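Local coordinates for mannose-6-phosphate isomerase (PDB 2QH5), which probably makes GDP-mannose from mannose 1-phosphate and GTP, using the N-terminal nucleotidyltransferase domain that this chain represents, at residues 135-140 and 256-261; 107-112 and 191-196; 164-169 and 245-250; 199-204 and 252-257. One frame throughout, in Å; residues are numbered along the deposited sequence.

From the N terminus, strand 106-111 supplies the first half of contact 2, whose loop closes when 191-196 pairs with it antiparallel. Meanwhile 135-140 has opened the loop of contact 1, which therefore crosses contact 2, and 164-169 has opened contact 3, nested inside contact 1 but crossing contact 2. Contact 4 starts at 199-204, just after contact 2 closes. Helix 246-251 then completes contact 3, the loop after it completes contact 4, which crosses contact 3, and strand 257-261 completes contact 1. Strands 138-144 and 106-111 both pair antiparallel with strand 184-194 in one mixed sheet; contact 3 sets helix 246-251 against strand 165-168, and contact 4 joins helix 195-205 to the loop before strand 257-261.

Contact 1. Residues 135-140 and 256-261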
loop_
_atom_site.group_PDB
_atom_site.type_symbol
_atom_site.label_atom_id
_atom_site.label_comp_id
_atom_site.label_asym_id
_atom_site.label_seq_id
_atom_site.Cartn_x
_atom_site.Cartn_y
_atom_site.Cartn_z
ATOM N N LYS A 135 8.279 -8.681 14.190
ATOM C CA LYS A 135 9.387 -9.642 14.167
ATOM C C LYS A 135 10.474 -9.221 13.182
ATOM O O LYS A 135 11.578 -9.777 13.183
ATOM C CB LYS A 135 8.885 -11.057 13.856
ATOM C CG LYS A 135 7.739 -11.490 14.753
ATOM C CD LYS A 135 7.892 -12.921 15.218
ATOM C CE LYS A 135 7.082 -13.162 16.477
ATOM N NZ LYS A 135 7.662 -14.253 17.294
ATOM N N GLY A 136 10.158 -8.235 12.345
ATOM C CA GLY A 136 11.142 -7.652 11.441
ATOM C C GLY A 136 10.926 -8.035 9.993
ATOM O O GLY A 136 11.840 -7.907 9.178
ATOM N N PHE A 137 9.713 -8.489 9.678
ATOM C CA PHE A 137 9.340 -8.921 8.330
ATOM C C PHE A 137 8.574 -7.861 7.513
ATOM O O PHE A 137 7.969 -6.928 8.075
ATOM C CB PHE A 137 8.480 -10.185 8.401
ATOM C CG PHE A 137 9.201 -11.402 8.923
ATOM C CD1 PHE A 137 8.934 -11.887 10.203
ATOM C CD2 PHE A 137 10.117 -12.082 8.124
ATOM C CE1 PHE A 137 9.583 -13.023 10.694
ATOM C CE2 PHE A 137 10.768 -13.211 8.601
ATOM C CZ PHE A 137 10.500 -13.685 9.891
ATOM N N LEU A 138 8.623 -8.029 6.188
ATOM C CA LEU A 138 7.783 -7.319 5.224
ATOM C C LEU A 138 6.621 -8.227 4.866
ATOM O O LEU A 138 6.808 -9.266 4.230
ATOM C CB LEU A 138 8.558 -7.003 3.936
ATOM C CG LEU A 138 9.864 -6.213 4.016
ATOM C CD1 LEU A 138 10.421 -5.982 2.622
ATOM C CD2 LEU A 138 9.655 -4.892 4.733
ATOM N N VAL A 139 5.422 -7.836 5.265
ATOM C CA VAL A 139 4.297 -8.741 5.194
ATOM C C VAL A 139 3.458 -8.398 3.996
ATOM O O VAL A 139 3.087 -7.244 3.787
ATOM C CB VAL A 139 3.438 -8.714 6.489
ATOM C CG1 VAL A 139 2.452 -9.855 6.495
ATOM C CG2 VAL A 139 4.324 -8.779 7.723
ATOM N N THR A 140 3.181 -9.423 3.202
ATOM C CA THR A 140 2.323 -9.313 2.040
ATOM C C THR A 140 1.068 -10.175 2.251
ATOM O O THR A 140 0.994 -10.927 3.220
ATOM C CB THR A 140 3.086 -9.719 0.769
ATOM O OG1 THR A 140 2.323 -9.339 -0.380
ATOM C CG2 THR A 140 3.357 -11.218 0.742
ATOM N N LYS A 256 13.124 -11.075 3.365
ATOM C CA LYS A 256 12.354 -10.926 4.601
ATOM C C LYS A 256 10.839 -10.870 4.411
ATOM O O LYS A 256 10.150 -10.141 5.122
ATOM C CB LYS A 256 12.837 -9.697 5.356
ATOM C CG LYS A 256 14.305 -9.774 5.677
ATOM C CD LYS A 256 14.780 -8.660 6.574
ATOM C CE LYS A 256 16.245 -8.897 6.922
ATOM N NZ LYS A 256 16.895 -7.706 7.512
ATOM N N ILE A 257 10.323 -11.679 3.492
ATOM C CA ILE A 257 8.909 -11.653 3.119
ATOM C C ILE A 257 8.090 -12.826 3.675
ATOM O O ILE A 257 8.410 -13.991 3.424
ATOM C CB ILE A 257 8.760 -11.606 1.578
ATOM C CG1 ILE A 257 9.474 -10.374 1.028
ATOM C CG2 ILE A 257 7.279 -11.616 1.143
ATOM C CD1 ILE A 257 9.644 -10.391 -0.467
ATOM N N LYS A 258 7.026 -12.507 4.417
ATOM C CA LYS A 258 6.027 -13.504 4.814
ATOM C C LYS A 258 4.654 -13.195 4.219
ATOM O O LYS A 258 4.399 -12.083 3.775
ATOM C CB LYS A 258 5.940 -13.618 6.340
ATOM C CG LYS A 258 7.219 -14.127 7.013
ATOM C CD LYS A 258 7.487 -15.593 6.709
ATOM C CE LYS A 258 8.630 -16.127 7.554
ATOM N NZ LYS A 258 9.939 -15.993 6.878
ATOM N N MET A 259 3.767 -14.180 4.211
ATOM C CA MET A 259 2.450 -14.005 3.616
ATOM C C MET A 259 1.358 -14.284 4.646
ATOM O O MET A 259 1.567 -15.050 5.588
ATOM C CB MET A 259 2.291 -14.943 2.419
ATOM C CG MET A 259 1.219 -14.526 1.428
ATOM S SD MET A 259 0.821 -15.823 0.246
ATOM C CE MET A 259 -0.381 -16.718 1.218
ATOM N N VAL A 260 0.210 -13.632 4.480
ATOM C CA VAL A 260 -1.005 -13.932 5.244
ATOM C C VAL A 260 -2.148 -14.059 4.234
ATOM O O VAL A 260 -2.285 -13.216 3.357
ATOM C CB VAL A 260 -1.327 -12.825 6.285
ATOM C CG1 VAL A 260 -2.548 -13.194 7.116
ATOM C CG2 VAL A 260 -0.144 -12.583 7.202
ATOM N N GLU A 261 -2.954 -15.113 4.337
ATOM C CA GLU A 261 -4.048 -15.335 3.380
ATOM C C GLU A 261 -5.216 -14.372 3.579
ATOM O O GLU A 261 -5.669 -14.152 4.705
ATOM C CB GLU A 261 -4.565 -16.772 3.466
ATOM C CG GLU A 261 -3.537 -17.845 3.161
ATOM C CD GLU A 261 -3.972 -19.214 3.649
ATOM O OE1 GLU A 261 -5.167 -19.550 3.503
ATOM O OE2 GLU A 261 -3.116 -19.955 4.180
#
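K256 offers its carbonyl to strand 138-140, and L138 N takes it up: the bond to K256 O is 2.8 Å long and nearly straight (167° at the hydrogen). K256 CD passes G136 O. G136 has the positive phi of a Schellman motif, which ends helix 119-134 and turns the chain into the strand; glycine tolerates that conformation best. I257 lies in parallel register with L138, its CA directing a CH...O contact at L138 O (3.4 Å) and its CG2 methyl meeting T140 CG2 at 4.0 Å. K258 grips the neighbouring strand twice through its backbone, its N giving a 3.3 Å bond to L138 O and its O receiving T140 N at 3.0 Å. Its side chain, bent at chi2 (-69°), lies across the F137 ring, with CG 3.9 Å from the centroid over one face and NZ above the ring plane on the same side, just beyond CE2. A lysine suits this margin: its methylenes cover the aromatic while the amine reaches a weak, long ion pair with D162. M259 CG rests near T140 CG2, and V260 closes the pairing through its N to T140 O (3.1 Å). V260 CG2 meets V139 CG1, and both valines touch helix 119-134. The backbone bonds fix the parallel register, while mostly apolar side chains, several beta-branched, fill the buried faces and the lysine methylenes shield the partly exposed phenylalanine.

Contact 2. Residues 107-112 and 191-196; sequences LIVTPS and FVFQAG
V109 N and F191 O make the shortest bond between these strands, 2.7 Å and nearly straight at 166°; F191 N returns one to V109 O at 2.9 Å, completing a hydrogen-bonded antiparallel pair. Two residues along, L107 and F193 form a second such pair, with L107 N to F193 O at 2.9 Å and F193 N to L107 O at 3.2 Å. Between them I108 and V192 are a non-hydrogen-bonded pair, whose CG2 methyls meet at 4.2 Å on the face packed against helix 119-134. On the other face V109 CB sits by F191 CB, and V109 CG2, anti to the carbonyl carbon, reaches F193 CE1 at 3.8 Å, while CG1 lies at the edge of the F191 ring. The large rings suit this face because they carry the packing on to M251 of helix 246-251, and F193 stacks on F198. At the helix start, A195 is small enough to let L107 CD1 come within 4.2 Å of its CB. Strand 106-111 runs parallel to strand 5-10 on its other side, so this pair adds an antiparallel strand to the parallel, Rossmann-like core of a mixed sheet, as in the GT-A fold of sugar nucleotidyltransferases.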
loop_
_atom_site.group_PDB
_atom_site.type_symbol
_atom_site.label_atom_id
_atom_site.label_comp_id
_atom_site.label_asym_id
_atom_site.label_seq_id
_atom_site.Cartn_x
_atom_site.Cartn_y
_atom_site.Cartn_z
ATOM N N LEU A 107 3.404 0.352 9.610
ATOM C CA LEU A 107 2.717 0.876 8.456
ATOM C C LEU A 107 1.820 -0.186 7.877
ATOM O O LEU A 107 2.273 -1.281 7.565
ATOM C CB LEU A 107 3.738 1.300 7.398
ATOM C CG LEU A 107 4.209 2.743 7.226
ATOM C CD1 LEU A 107 4.451 3.454 8.524
ATOM C CD2 LEU A 107 5.476 2.730 6.376
ATOM N N ILE A 108 0.543 0.143 7.740
ATOM C CA ILE A 108 -0.409 -0.709 7.058
ATOM C C ILE A 108 -0.724 -0.019 5.735
ATOM O O ILE A 108 -1.422 0.994 5.721
ATOM C CB ILE A 108 -1.693 -0.899 7.896
ATOM C CG1 ILE A 108 -1.363 -1.496 9.263
ATOM C CG2 ILE A 108 -2.707 -1.790 7.170
ATOM C CD1 ILE A 108 -2.537 -1.494 10.223
ATOM N N VAL A 109 -0.195 -0.571 4.641
ATOM C CA VAL A 109 -0.266 0.030 3.305
ATOM C C VAL A 109 -1.399 -0.596 2.498
ATOM O O VAL A 109 -1.364 -1.780 2.186
ATOM C CB VAL A 109 1.078 -0.136 2.548
ATOM C CG1 VAL A 109 0.970 0.363 1.123
ATOM C CG2 VAL A 109 2.198 0.590 3.279
ATOM N N THR A 110 -2.404 0.211 2.162
ATOM C CA THR A 110 -3.671 -0.292 1.622
ATOM C C THR A 110 -4.129 0.504 0.410
ATOM O O THR A 110 -4.474 1.671 0.547
ATOM C CB THR A 110 -4.804 -0.220 2.698
ATOM O OG1 THR A 110 -4.892 1.109 3.247
ATOM C CG2 THR A 110 -4.525 -1.187 3.830
ATOM N N PRO A 111 -4.148 -0.122 -0.781
ATOM C CA PRO A 111 -4.715 0.551 -1.953
ATOM C C PRO A 111 -6.207 0.850 -1.767
ATOM O O PRO A 111 -6.903 0.112 -1.082
ATOM C CB PRO A 111 -4.501 -0.467 -3.085
ATOM C CG PRO A 111 -3.413 -1.367 -2.597
ATOM C CD PRO A 111 -3.638 -1.462 -1.116
ATOM N N SER A 112 -6.684 1.930 -2.377
ATOM C CA SER A 112 -8.038 2.429 -2.128
ATOM C C SER A 112 -9.101 1.785 -3.013
ATOM O O SER A 112 -10.277 1.794 -2.665
ATOM C CB SER A 112 -8.078 3.947 -2.306
ATOM O OG SER A 112 -7.550 4.311 -3.567
ATOM N N PHE A 191 0.172 -4.290 2.187
ATOM C CA PHE A 191 1.464 -4.555 2.825
ATOM C C PHE A 191 1.475 -4.070 4.254
ATOM O O PHE A 191 0.861 -3.059 4.558
ATOM C CB PHE A 191 2.613 -3.843 2.103
ATOM C CG PHE A 191 2.847 -4.319 0.708
ATOM C CD1 PHE A 191 2.508 -3.515 -0.371
ATOM C CD2 PHE A 191 3.394 -5.572 0.466
ATOM C CE1 PHE A 191 2.701 -3.954 -1.666
ATOM C CE2 PHE A 191 3.592 -6.022 -0.829
ATOM C CZ PHE A 191 3.248 -5.211 -1.897
ATOM N N VAL A 192 2.186 -4.787 5.126
ATOM C CA VAL A 192 2.466 -4.320 6.485
ATOM C C VAL A 192 3.949 -4.512 6.765
ATOM O O VAL A 192 4.536 -5.509 6.353
ATOM C CB VAL A 192 1.618 -5.047 7.575
ATOM C CG1 VAL A 192 1.890 -4.453 8.956
ATOM C CG2 VAL A 192 0.121 -4.961 7.265
ATOM N N PHE A 193 4.553 -3.530 7.426
ATOM C CA PHE A 193 5.962 -3.550 7.819
ATOM C C PHE A 193 6.233 -2.357 8.712
ATOM O O PHE A 193 5.485 -1.379 8.685
ATOM C CB PHE A 193 6.937 -3.515 6.619
ATOM C CG PHE A 193 6.397 -2.824 5.377
ATOM C CD1 PHE A 193 6.078 -1.465 5.378
ATOM C CD2 PHE A 193 6.238 -3.545 4.193
ATOM C CE1 PHE A 193 5.590 -0.851 4.235
ATOM C CE2 PHE A 193 5.757 -2.936 3.035
ATOM C CZ PHE A 193 5.421 -1.594 3.054
ATOM N N GLN A 194 7.292 -2.432 9.508
ATOM C CA GLN A 194 7.750 -1.269 10.241
ATOM C C GLN A 194 8.450 -0.328 9.253
ATOM O O GLN A 194 9.045 -0.787 8.275
ATOM C CB GLN A 194 8.698 -1.699 11.352
ATOM C CG GLN A 194 9.077 -0.604 12.312
ATOM C CD GLN A 194 10.431 -0.830 12.929
ATOM O OE1 GLN A 194 11.470 -0.685 12.270
ATOM N NE2 GLN A 194 10.436 -1.187 14.205
ATOM N N ALA A 195 8.357 0.980 9.499
ATOM C CA ALA A 195 8.926 1.991 8.609
ATOM C C ALA A 195 10.437 1.822 8.448
ATOM O O ALA A 195 10.954 1.817 7.328
ATOM C CB ALA A 195 8.593 3.383 9.111
ATOM N N GLY A 196 11.122 1.657 9.575
ATOM C CA GLY A 196 12.571 1.467 9.614
ATOM C C GLY A 196 13.103 0.270 8.855
ATOM O O GLY A 196 14.054 0.407 8.086
#

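Contact 3. Residues 164-169 and 245-250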
loop_
_atom_site.group_PDB
_atom_site.type_symbol
_atom_site.label_atom_id
_atom_site.label_comp_id
_atom_site.label_asym_id
_atom_site.label_seq_id
_atom_site.Cartn_x
_atom_site.Cartn_y
_atom_site.Cartn_z
ATOM N N LYS A 164 8.402 -18.641 -1.394
ATOM C CA LYS A 164 9.557 -19.183 -2.103
ATOM C C LYS A 164 10.088 -18.178 -3.117
ATOM O O LYS A 164 11.298 -18.073 -3.319
ATOM C CB LYS A 164 9.225 -20.530 -2.764
ATOM C CG LYS A 164 9.019 -21.666 -1.762
ATOM C CD LYS A 164 9.855 -22.891 -2.114
ATOM C CE LYS A 164 9.084 -23.902 -2.955
ATOM N NZ LYS A 164 8.367 -24.901 -2.110
ATOM N N ARG A 165 9.175 -17.447 -3.751
ATOM C CA ARG A 165 9.537 -16.293 -4.571
ATOM C C ARG A 165 8.332 -15.430 -4.952
ATOM O O ARG A 165 7.174 -15.835 -4.809
ATOM C CB ARG A 165 10.337 -16.693 -5.828
ATOM C CG ARG A 165 9.492 -16.925 -7.059
ATOM C CD ARG A 165 9.386 -18.378 -7.410
ATOM N NE ARG A 165 10.059 -18.671 -8.671
ATOM C CZ ARG A 165 9.682 -19.623 -9.523
ATOM N NH1 ARG A 165 8.626 -20.388 -9.267
ATOM N NH2 ARG A 165 10.363 -19.805 -10.645
ATOM N N PHE A 166 8.644 -14.227 -5.425
ATOM C CA PHE A 166 7.664 -13.277 -5.913
ATOM C C PHE A 166 7.928 -13.089 -7.399
ATOM O O PHE A 166 9.038 -12.733 -7.797
ATOM C CB PHE A 166 7.851 -11.946 -5.187
ATOM C CG PHE A 166 6.649 -11.058 -5.221
ATOM C CD1 PHE A 166 5.921 -10.822 -4.063
ATOM C CD2 PHE A 166 6.249 -10.443 -6.406
ATOM C CE1 PHE A 166 4.809 -9.998 -4.085
ATOM C CE2 PHE A 166 5.140 -9.620 -6.441
ATOM C CZ PHE A 166 4.418 -9.396 -5.278
ATOM N N ILE A 167 6.918 -13.348 -8.219
ATOM C CA ILE A 167 7.019 -13.068 -9.649
ATOM C C ILE A 167 5.881 -12.145 -10.089
ATOM O O ILE A 167 4.729 -12.567 -10.208
ATOM C CB ILE A 167 7.116 -14.362 -10.540
ATOM C CG1 ILE A 167 6.099 -15.439 -10.124
ATOM C CG2 ILE A 167 8.540 -14.917 -10.541
ATOM C CD1 ILE A 167 6.654 -16.565 -9.275
ATOM N N GLU A 168 6.199 -10.869 -10.294
ATOM C CA GLU A 168 5.172 -9.902 -10.677
ATOM C C GLU A 168 4.991 -9.869 -12.186
ATOM O O GLU A 168 5.967 -9.732 -12.928
ATOM C CB GLU A 168 5.472 -8.496 -10.154
ATOM C CG GLU A 168 4.210 -7.657 -10.010
ATOM C CD GLU A 168 4.393 -6.227 -10.465
ATOM O OE1 GLU A 168 3.520 -5.390 -10.147
ATOM O OE2 GLU A 168 5.402 -5.936 -11.143
ATOM N N LYS A 169 3.735 -9.997 -12.613
ATOM C CA LYS A 169 3.350 -10.035 -14.029
ATOM C C LYS A 169 4.165 -11.044 -14.857
ATOM O O LYS A 169 5.092 -10.662 -15.579
ATOM C CB LYS A 169 3.392 -8.628 -14.653
ATOM C CG LYS A 169 2.473 -7.615 -13.973
ATOM C CD LYS A 169 2.683 -6.212 -14.523
ATOM C CE LYS A 169 1.791 -5.213 -13.811
ATOM N NZ LYS A 169 1.826 -3.873 -14.449
ATOM N N SER A 245 7.535 0.155 -9.280
ATOM C CA SER A 245 6.640 -0.528 -8.373
ATOM C C SER A 245 7.337 -1.114 -7.176
ATOM O O SER A 245 8.469 -1.508 -7.269
ATOM C CB SER A 245 5.993 -1.664 -9.114
ATOM O OG SER A 245 4.742 -1.896 -8.552
ATOM N N ILE A 246 6.649 -1.211 -6.052
ATOM C CA ILE A 246 7.290 -1.824 -4.889
ATOM C C ILE A 246 7.593 -3.311 -5.130
ATOM O O ILE A 246 8.584 -3.851 -4.622
ATOM C CB ILE A 246 6.443 -1.613 -3.614
ATOM C CG1 ILE A 246 7.240 -1.970 -2.362
ATOM C CG2 ILE A 246 5.140 -2.379 -3.694
ATOM C CD1 ILE A 246 8.519 -1.162 -2.213
ATOM N N ASP A 247 6.752 -3.938 -5.950
ATOM C CA ASP A 247 6.873 -5.343 -6.280
ATOM C C ASP A 247 8.141 -5.591 -7.065
ATOM O O ASP A 247 8.807 -6.590 -6.852
ATOM C CB ASP A 247 5.656 -5.818 -7.074
ATOM C CG ASP A 247 4.339 -5.366 -6.457
ATOM O OD1 ASP A 247 4.009 -4.160 -6.547
ATOM O OD2 ASP A 247 3.624 -6.221 -5.895
ATOM N N ILE A 248 8.480 -4.669 -7.959
ATOM C CA ILE A 248 9.693 -4.787 -8.767
ATOM C C ILE A 248 10.918 -4.342 -7.969
ATOM O O ILE A 248 11.942 -5.031 -7.948
ATOM C CB ILE A 248 9.560 -3.991 -10.094
ATOM C CG1 ILE A 248 8.535 -4.665 -11.014
ATOM C CG2 ILE A 248 10.908 -3.862 -10.804
ATOM C CD1 ILE A 248 7.954 -3.757 -12.090
ATOM N N ALA A 249 10.788 -3.200 -7.293
ATOM C CA ALA A 249 11.879 -2.584 -6.530
ATOM C C ALA A 249 12.397 -3.436 -5.382
ATOM O O ALA A 249 13.609 -3.501 -5.139
ATOM C CB ALA A 249 11.445 -1.221 -5.993
ATOM N N LEU A 250 11.478 -4.084 -4.677
ATOM C CA LEU A 250 11.812 -4.661 -3.383
ATOM C C LEU A 250 11.317 -6.084 -3.178
ATOM O O LEU A 250 12.077 -6.950 -2.741
ATOM C CB LEU A 250 11.280 -3.758 -2.270
ATOM C CG LEU A 250 11.543 -4.146 -0.818
ATOM C CD1 LEU A 250 13.034 -4.292 -0.536
ATOM C CD2 LEU A 250 10.911 -3.105 0.088
#
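E168 leans on D247 along almost its whole length, and its side chain can be followed outward from the strand. CB lies in the plane of the F166 ring, at its edge, and 4.1 Å from D247 CB. CG, set anti to the backbone N (chi1 -155°), closes on the same aspartate methylene. The chain then bends at chi2, which brings CD to 3.6 Å from D247 CB. There the two carboxylates lie stacked with planes only 3° apart, so that like-charged flat groups face each other: OE1 stands 3.8 Å from D247 OD1, and 4.0 Å from S245 OG. The second oxygen, OE2, turns to the apolar flank of the helix and meets I248 CG1 at 3.4 Å. On the strand, F166 CZ approaches D247 OD2 at 3.3 Å, ring and carboxylate planes 53° apart; the oxygen comes obliquely to the ring, and the phenylalanine gives it an apolar neighbour in this buried place. S245 precedes the helix, but its hydroxyl is turned to other partners: OG lies 3.1 Å from D247 OD1 and makes a weak bond to T90, and a small hydroxyl fits between them. The backbone N of E168 is bonded to Q252, holding the strand against the loop that follows helix 246-251. F166 to K169 begin an F-I-E-K-P sequence, the F-x-E-K-P motif of sugar nucleotidyltransferases, which in relatives borders the sugar-phosphate pocket; the arrangement is consistent with helix 246-251 backing that motif in the GT-A fold.

Contact 4. Residues 199-204 and 252-257; sequences LDELKK and QQSHKI
E201 and S254 are joined by a short hydrogen bond, S254 OG giving its proton to E201 OE2 at 2.5 Å. The hydroxyl comes from the anti side of the carboxylate, 33° out of its plane. The same S254 OG accepts from K256 N at 3.2 Å, an ST turn, and serine suits the place because one small hydroxyl can serve as donor and acceptor. With OG anti to its backbone N (chi1 -176°), the group faces helix 195-205. That helix and the loop from helix 246-251 to strand 257-261 are linked at the surface of the GT-A domain, beside L138 of strand 138-144, which touches both E201 and S254. On the other oxygen, K204, three residues on, makes a salt bridge from NZ to E201 OE1 at 2.9 Å, nearly along the C-O axis, and K256 NZ makes a longer, weak ion pair with it at 3.5 Å, completing an E201-K204-K256 salt-bridge network. The two amines, 3.7 Å apart at NZ, share this carboxylate, which should offset their like charges. One bridging water donates to E201 OE1 and accepts from K256 NZ (2.9 Å); the other gives to E201 OE2 and accepts from H255 N at 3.0 Å.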
loop_
_atom_site.group_PDB
_atom_site.type_symbol
_atom_site.label_atom_id
_atom_site.label_comp_id
_atom_site.label_asym_id
_atom_site.label_seq_id
_atom_site.Cartn_x
_atom_site.Cartn_y
_atom_site.Cartn_z
ATOM N N LEU A 199 12.627 0.848 5.152
ATOM C CA LEU A 199 13.659 1.728 4.612
ATOM C C LEU A 199 15.034 1.069 4.573
ATOM O O LEU A 199 15.872 1.430 3.743
ATOM C CB LEU A 199 13.702 3.058 5.373
ATOM C CG LEU A 199 12.429 3.908 5.243
ATOM C CD1 LEU A 199 12.400 5.031 6.269
ATOM C CD2 LEU A 199 12.251 4.450 3.824
ATOM N N ASP A 200 15.262 0.104 5.465
ATOM C CA ASP A 200 16.515 -0.651 5.483
ATOM C C ASP A 200 16.561 -1.631 4.322
ATOM O O ASP A 200 17.590 -1.775 3.661
ATOM C CB ASP A 200 16.680 -1.398 6.803
ATOM C CG ASP A 200 17.070 -0.484 7.949
ATOM O OD1 ASP A 200 17.100 -0.959 9.108
ATOM O OD2 ASP A 200 17.345 0.709 7.696
ATOM N N GLU A 201 15.437 -2.299 4.076
ATOM C CA GLU A 201 15.319 -3.228 2.955
ATOM C C GLU A 201 15.429 -2.508 1.625
ATOM O O GLU A 201 16.017 -3.034 0.680
ATOM C CB GLU A 201 14.001 -3.996 3.020
ATOM C CG GLU A 201 14.005 -5.150 4.019
ATOM C CD GLU A 201 14.984 -6.245 3.637
ATOM O OE1 GLU A 201 16.002 -6.383 4.353
ATOM O OE2 GLU A 201 14.747 -6.952 2.618
ATOM N N LEU A 202 14.867 -1.304 1.553
ATOM C CA LEU A 202 14.985 -0.497 0.346
ATOM C C LEU A 202 16.435 -0.056 0.142
ATOM O O LEU A 202 16.915 -0.057 -0.979
ATOM C CB LEU A 202 14.035 0.706 0.373
ATOM C CG LEU A 202 13.601 1.321 -0.969
ATOM C CD1 LEU A 202 12.949 0.323 -1.916
ATOM C CD2 LEU A 202 12.633 2.425 -0.695
ATOM N N LYS A 203 17.136 0.292 1.220
ATOM C CA LYS A 203 18.555 0.641 1.109
ATOM C C LYS A 203 19.359 -0.497 0.475
ATOM O O LYS A 203 20.116 -0.273 -0.471
ATOM C CB LYS A 203 19.140 1.010 2.471
ATOM C CG LYS A 203 20.402 1.862 2.394
ATOM C CD LYS A 203 20.685 2.528 3.741
ATOM C CE LYS A 203 21.995 3.312 3.720
ATOM N NZ LYS A 203 23.186 2.414 3.887
ATOM N N LYS A 204 19.162 -1.710 0.991
ATOM C CA LYS A 204 19.819 -2.909 0.484
ATOM C C LYS A 204 19.527 -3.193 -0.986
ATOM O O LYS A 204 20.441 -3.484 -1.756
ATOM C CB LYS A 204 19.407 -4.140 1.299
ATOM C CG LYS A 204 20.141 -4.316 2.625
ATOM C CD LYS A 204 20.442 -5.799 2.926
ATOM C CE LYS A 204 19.239 -6.561 3.485
ATOM N NZ LYS A 204 18.842 -6.110 4.856
ATOM N N GLN A 252 10.612 -8.487 -5.135
ATOM C CA GLN A 252 11.244 -9.554 -5.913
ATOM C C GLN A 252 12.672 -9.867 -5.444
ATOM O O GLN A 252 13.328 -10.763 -5.983
ATOM C CB GLN A 252 11.235 -9.219 -7.406
ATOM C CG GLN A 252 9.880 -9.400 -8.067
ATOM C CD GLN A 252 9.961 -9.445 -9.583
ATOM O OE1 GLN A 252 9.029 -9.898 -10.247
ATOM N NE2 GLN A 252 11.078 -8.977 -10.138
ATOM N N GLN A 253 13.151 -9.139 -4.438
ATOM C CA GLN A 253 14.537 -9.287 -4.003
ATOM C C GLN A 253 14.707 -9.419 -2.508
ATOM O O GLN A 253 15.780 -9.802 -2.043
ATOM C CB GLN A 253 15.371 -8.111 -4.496
ATOM C CG GLN A 253 15.857 -8.282 -5.909
ATOM C CD GLN A 253 15.515 -7.096 -6.759
ATOM O OE1 GLN A 253 14.818 -7.228 -7.765
ATOM N NE2 GLN A 253 15.979 -5.918 -6.353
ATOM N N SER A 254 13.665 -9.089 -1.753
ATOM C CA SER A 254 13.748 -9.143 -0.296
ATOM C C SER A 254 13.738 -10.587 0.246
ATOM O O SER A 254 12.931 -11.435 -0.174
ATOM C CB SER A 254 12.634 -8.313 0.346
ATOM O OG SER A 254 12.770 -8.304 1.756
ATOM N N HIS A 255 14.650 -10.846 1.179
ATOM C CA HIS A 255 14.722 -12.134 1.849
ATOM C C HIS A 255 13.792 -12.190 3.067
ATOM O O HIS A 255 13.680 -13.234 3.711
ATOM C CB HIS A 255 16.160 -12.430 2.280
ATOM C CG HIS A 255 17.122 -12.559 1.139
ATOM N ND1 HIS A 255 17.108 -13.627 0.269
ATOM C CD2 HIS A 255 18.136 -11.756 0.735
ATOM C CE1 HIS A 255 18.068 -13.474 -0.627
ATOM N NE2 HIS A 255 18.705 -12.347 -0.367
ATOM N N LYS A 256 13.124 -11.075 3.365
ATOM C CA LYS A 256 12.354 -10.926 4.601
ATOM C C LYS A 256 10.839 -10.870 4.411
ATOM O O LYS A 256 10.150 -10.141 5.122
ATOM C CB LYS A 256 12.837 -9.697 5.356
ATOM C CG LYS A 256 14.305 -9.774 5.677
ATOM C CD LYS A 256 14.780 -8.660 6.574
ATOM C CE LYS A 256 16.245 -8.897 6.922
ATOM N NZ LYS A 256 16.895 -7.706 7.512
ATOM N N ILE A 257 10.323 -11.679 3.492
ATOM C CA ILE A 257 8.909 -11.653 3.119
ATOM C C ILE A 257 8.090 -12.826 3.675
ATOM O O ILE A 257 8.410 -13.991 3.424
ATOM C CB ILE A 257 8.760 -11.606 1.578
ATOM C CG1 ILE A 257 9.474 -10.374 1.028
ATOM C CG2 ILE A 257 7.279 -11.616 1.143
ATOM C CD1 ILE A 257 9.644 -10.391 -0.467
HETATM O O HOH W 1 16.357 -5.046 6.446
HETATM O O HOH W 2 16.663 -9.072 2.538
#